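Long-range contact in 190aa long hypothetical protein (Pyrococcus horikoshii, PDB 2DDZ), which is of unknown function, assembles as a hexamer and belongs to a family probably related to the class II aminoacyl-tRNA synthetases: residues E[34-46]-E[63-77]. Sequence-based numbering, arbitrary orientation.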
# COMPACT_ATOMS: atom_id res chain seq x y z
N GLY E 34 11.24 8.30 -15.23
CA GLY E 34 9.85 8.36 -14.81
C GLY E 34 8.81 7.72 -15.72
O GLY E 34 9.12 6.91 -16.58
N ASP E 35 7.55 8.09 -15.51
CA ASP E 35 6.47 7.55 -16.31
C ASP E 35 6.77 7.74 -17.79
O ASP E 35 7.13 8.84 -18.21
CB ASP E 35 5.14 8.22 -15.94
CG ASP E 35 4.68 7.86 -14.54
OD1 ASP E 35 5.37 7.03 -13.90
OD2 ASP E 35 3.64 8.39 -14.07
N SER E 36 6.62 6.67 -18.57
CA SER E 36 6.89 6.78 -20.00
C SER E 36 6.22 5.76 -20.92
O SER E 36 5.80 4.67 -20.52
CB SER E 36 8.40 6.72 -20.26
OG SER E 36 8.92 5.43 -20.01
N LEU E 37 6.13 6.16 -22.19
CA LEU E 37 5.57 5.34 -23.24
C LEU E 37 6.59 5.40 -24.37
O LEU E 37 6.97 6.48 -24.81
CB LEU E 37 4.22 5.90 -23.69
CG LEU E 37 3.61 5.26 -24.94
CD1 LEU E 37 3.37 3.76 -24.75
CD2 LEU E 37 2.31 5.97 -25.26
N VAL E 38 7.06 4.23 -24.80
CA VAL E 38 8.03 4.12 -25.88
C VAL E 38 7.37 3.32 -27.00
O VAL E 38 6.94 2.19 -26.79
CB VAL E 38 9.30 3.37 -25.43
CG1 VAL E 38 10.29 3.28 -26.60
CG2 VAL E 38 9.94 4.09 -24.25
N VAL E 39 7.30 3.92 -28.18
CA VAL E 39 6.67 3.27 -29.33
C VAL E 39 7.69 2.99 -30.41
O VAL E 39 8.45 3.87 -30.81
CB VAL E 39 5.56 4.16 -29.88
CG1 VAL E 39 4.88 3.49 -31.05
CG2 VAL E 39 4.56 4.46 -28.76
N PHE E 40 7.70 1.75 -30.87
CA PHE E 40 8.61 1.35 -31.92
C PHE E 40 7.99 0.29 -32.83
O PHE E 40 6.85 -0.14 -32.62
CB PHE E 40 9.91 0.81 -31.33
CG PHE E 40 9.71 -0.29 -30.32
CD1 PHE E 40 9.14 -0.01 -29.08
CD2 PHE E 40 10.11 -1.60 -30.59
CE1 PHE E 40 9.00 -1.01 -28.11
CE2 PHE E 40 9.98 -2.62 -29.62
CZ PHE E 40 9.41 -2.32 -28.38
N ARG E 41 8.75 -0.11 -33.84
CA ARG E 41 8.29 -1.11 -34.79
C ARG E 41 9.39 -2.15 -35.00
O ARG E 41 10.58 -1.84 -34.91
CB ARG E 41 7.92 -0.44 -36.12
CG ARG E 41 7.27 -1.36 -37.15
CD ARG E 41 6.95 -0.59 -38.43
NE ARG E 41 6.40 -1.43 -39.50
CZ ARG E 41 6.11 -0.99 -40.72
NH1 ARG E 41 6.30 0.28 -41.05
NH2 ARG E 41 5.61 -1.83 -41.63
N GLY E 42 8.98 -3.39 -35.24
CA GLY E 42 9.96 -4.44 -35.44
C GLY E 42 9.33 -5.82 -35.35
O GLY E 42 8.10 -5.95 -35.38
N LYS E 43 10.18 -6.83 -35.25
CA LYS E 43 9.73 -8.22 -35.16
C LYS E 43 9.28 -8.55 -33.74
O LYS E 43 9.64 -7.86 -32.77
CB LYS E 43 10.86 -9.17 -35.53
CG LYS E 43 11.39 -9.01 -36.94
CD LYS E 43 12.56 -9.95 -37.19
CE LYS E 43 13.14 -9.73 -38.58
NZ LYS E 43 13.60 -8.31 -38.76
N CYS E 44 8.51 -9.62 -33.62
CA CYS E 44 8.02 -10.07 -32.33
C CYS E 44 8.31 -11.56 -32.17
O CYS E 44 7.69 -12.39 -32.83
CB CYS E 44 6.52 -9.82 -32.21
SG CYS E 44 5.81 -10.44 -30.66
N ASN E 45 9.26 -11.89 -31.31
CA ASN E 45 9.58 -13.28 -31.04
C ASN E 45 9.92 -13.36 -29.56
O ASN E 45 11.07 -13.19 -29.15
CB ASN E 45 10.75 -13.74 -31.91
CG ASN E 45 11.04 -15.21 -31.75
OD1 ASN E 45 10.16 -16.00 -31.42
ND2 ASN E 45 12.29 -15.60 -31.99
N VAL E 46 8.89 -13.62 -28.76
CA VAL E 46 9.03 -13.67 -27.31
C VAL E 46 9.70 -14.91 -26.77
O VAL E 46 9.21 -16.01 -26.96
CB VAL E 46 7.66 -13.53 -26.60
CG1 VAL E 46 7.86 -13.44 -25.09
CG2 VAL E 46 6.92 -12.30 -27.11
N ILE E 63 4.69 -16.65 -29.45
CA ILE E 63 4.27 -15.27 -29.62
C ILE E 63 5.22 -14.72 -30.68
O ILE E 63 6.32 -14.24 -30.36
CB ILE E 63 4.40 -14.46 -28.31
CG1 ILE E 63 3.72 -15.20 -27.16
CG2 ILE E 63 3.69 -13.12 -28.46
CD1 ILE E 63 2.23 -15.41 -27.36
N LYS E 64 4.81 -14.82 -31.95
CA LYS E 64 5.64 -14.35 -33.06
C LYS E 64 4.94 -13.51 -34.12
O LYS E 64 3.72 -13.56 -34.28
CB LYS E 64 6.29 -15.54 -33.76
CG LYS E 64 7.34 -16.29 -32.96
CD LYS E 64 7.91 -17.43 -33.80
CE LYS E 64 8.97 -18.22 -33.04
NZ LYS E 64 9.53 -19.31 -33.88
N GLY E 65 5.75 -12.76 -34.85
CA GLY E 65 5.28 -11.90 -35.92
C GLY E 65 6.53 -11.32 -36.53
O GLY E 65 7.56 -11.23 -35.85
N ASP E 66 6.49 -10.96 -37.81
CA ASP E 66 7.68 -10.39 -38.43
C ASP E 66 7.64 -8.87 -38.43
O ASP E 66 8.68 -8.22 -38.55
CB ASP E 66 7.84 -10.90 -39.87
CG ASP E 66 8.21 -12.38 -39.92
OD1 ASP E 66 9.16 -12.81 -39.21
OD2 ASP E 66 7.56 -13.12 -40.69
N ASP E 67 6.45 -8.30 -38.30
CA ASP E 67 6.30 -6.86 -38.31
C ASP E 67 5.15 -6.42 -37.41
O ASP E 67 3.98 -6.66 -37.70
CB ASP E 67 6.06 -6.40 -39.75
CG ASP E 67 6.28 -4.93 -39.93
OD1 ASP E 67 7.24 -4.40 -39.33
OD2 ASP E 67 5.50 -4.31 -40.69
N MET E 68 5.50 -5.73 -36.32
CA MET E 68 4.51 -5.30 -35.34
C MET E 68 4.84 -3.93 -34.75
O MET E 68 6.02 -3.55 -34.67
CB MET E 68 4.47 -6.36 -34.21
CG MET E 68 3.34 -6.28 -33.17
SD MET E 68 3.47 -7.58 -31.90
CE MET E 68 2.65 -8.78 -32.64
N VAL E 69 3.81 -3.18 -34.37
CA VAL E 69 3.98 -1.88 -33.72
C VAL E 69 3.90 -2.20 -32.21
O VAL E 69 2.90 -2.74 -31.73
CB VAL E 69 2.84 -0.89 -34.08
CG1 VAL E 69 2.93 0.35 -33.20
CG2 VAL E 69 2.94 -0.47 -35.55
N HIS E 70 4.97 -1.88 -31.48
CA HIS E 70 5.02 -2.17 -30.05
C HIS E 70 4.85 -0.95 -29.16
O HIS E 70 5.34 0.14 -29.47
CB HIS E 70 6.37 -2.82 -29.70
CG HIS E 70 6.64 -4.10 -30.43
ND1 HIS E 70 6.05 -5.30 -30.09
CD2 HIS E 70 7.43 -4.37 -31.50
CE1 HIS E 70 6.47 -6.24 -30.91
NE2 HIS E 70 7.31 -5.71 -31.77
N TYR E 71 4.15 -1.14 -28.04
CA TYR E 71 3.96 -0.05 -27.09
C TYR E 71 4.44 -0.55 -25.74
O TYR E 71 3.94 -1.54 -25.23
CB TYR E 71 2.49 0.37 -26.94
CG TYR E 71 1.83 0.80 -28.21
CD1 TYR E 71 1.46 -0.13 -29.18
CD2 TYR E 71 1.53 2.15 -28.45
CE1 TYR E 71 0.82 0.25 -30.36
CE2 TYR E 71 0.89 2.55 -29.63
CZ TYR E 71 0.54 1.59 -30.58
OH TYR E 71 -0.10 1.95 -31.74
N ILE E 72 5.42 0.13 -25.18
CA ILE E 72 5.94 -0.26 -23.88
C ILE E 72 5.70 0.86 -22.92
O ILE E 72 6.25 1.96 -23.05
CB ILE E 72 7.41 -0.61 -23.95
CG1 ILE E 72 7.55 -1.99 -24.59
CG2 ILE E 72 8.03 -0.61 -22.55
CD1 ILE E 72 8.90 -2.19 -25.13
N LEU E 73 4.85 0.58 -21.94
CA LEU E 73 4.48 1.54 -20.95
C LEU E 73 5.01 1.21 -19.56
O LEU E 73 5.00 0.04 -19.14
CB LEU E 73 2.96 1.64 -20.92
CG LEU E 73 2.34 2.56 -19.88
CD1 LEU E 73 2.81 3.98 -20.12
CD2 LEU E 73 0.83 2.45 -19.96
N GLU E 74 5.51 2.22 -18.86
CA GLU E 74 5.99 2.05 -17.49
C GLU E 74 5.49 3.20 -16.63
O GLU E 74 5.67 4.37 -16.95
CB GLU E 74 7.52 1.96 -17.41
CG GLU E 74 8.00 1.56 -16.01
CD GLU E 74 9.42 0.98 -16.00
OE1 GLU E 74 10.22 1.35 -16.88
OE2 GLU E 74 9.74 0.17 -15.11
N LEU E 75 4.83 2.84 -15.54
CA LEU E 75 4.28 3.82 -14.62
C LEU E 75 4.74 3.52 -13.20
O LEU E 75 4.50 2.44 -12.65
CB LEU E 75 2.75 3.80 -14.69
CG LEU E 75 2.14 4.15 -16.05
CD1 LEU E 75 0.64 4.14 -15.96
CD2 LEU E 75 2.63 5.53 -16.48
N PHE E 76 5.38 4.50 -12.60
CA PHE E 76 5.87 4.36 -11.25
C PHE E 76 4.79 4.76 -10.27
O PHE E 76 4.86 5.79 -9.59
CB PHE E 76 7.14 5.19 -11.09
CG PHE E 76 8.27 4.71 -11.96
CD1 PHE E 76 8.35 5.11 -13.29
CD2 PHE E 76 9.22 3.81 -11.46
CE1 PHE E 76 9.38 4.61 -14.12
CE2 PHE E 76 10.24 3.31 -12.27
CZ PHE E 76 10.32 3.71 -13.60
N TRP E 77 3.76 3.93 -10.22
CA TRP E 77 2.63 4.11 -9.34
C TRP E 77 2.71 2.94 -8.40
O TRP E 77 3.70 2.22 -8.41
CB TRP E 77 1.34 4.05 -10.15
CG TRP E 77 1.26 5.10 -11.22
CD1 TRP E 77 2.17 6.10 -11.47
CD2 TRP E 77 0.18 5.31 -12.14
NE1 TRP E 77 1.72 6.91 -12.48
CE2 TRP E 77 0.51 6.45 -12.91
CE3 TRP E 77 -1.02 4.64 -12.39
CZ2 TRP E 77 -0.33 6.94 -13.92
CZ3 TRP E 77 -1.86 5.13 -13.39
CH2 TRP E 77 -1.51 6.26 -14.14
O HOH W 1 4.73 8.69 -11.08
O HOH W 2 8.36 2.63 -21.06
O HOH W 3 7.53 -17.49 -28.79
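One face of the Phe-40 ring lies over the CB of His-70, a CH-pi contact 3.5 Å from CB to the ring centroid, while Ile-72 CD1 meets the ring's edge. Phe-40 CG sits between its own backbone N and carbonyl carbon (chi1 53°), which folds the flat ring back across the neighbouring strand. The imidazole of His-70 has Cys-44 CB at its edge; NE2 makes a weak bond to Lys-43 O (3.3 Å), and ND1 is held by His-135. The Trp-77 indole has Leu-75 CD1 over one face, and its NE1 gives a bond to Asp-35 OD2 (2.9 Å). OD1 takes a straighter bond from Phe-76 N (2.8 Å, 165°); both donors arrive on the syn side, tilted from the carboxylate plane, a pair of acceptors that suits an aspartate. With an alanine at Asp-35, both N-H groups would probably lose their acceptors. Extended Arg-41 sends NE to Asp-67 OD1 (3.1 Å) within a salt bridge. Gly-42, whose backbone angles call for glycine, precedes a beta bulge, beyond which Cys-44 pairs with Gly-65. Backbone bonds from Ser-36/Glu-74 to Gly-42/Met-68 make this an antiparallel strand pair in the mixed sheet, helices 81-100 and 161-184 packing against the face bearing Leu-73.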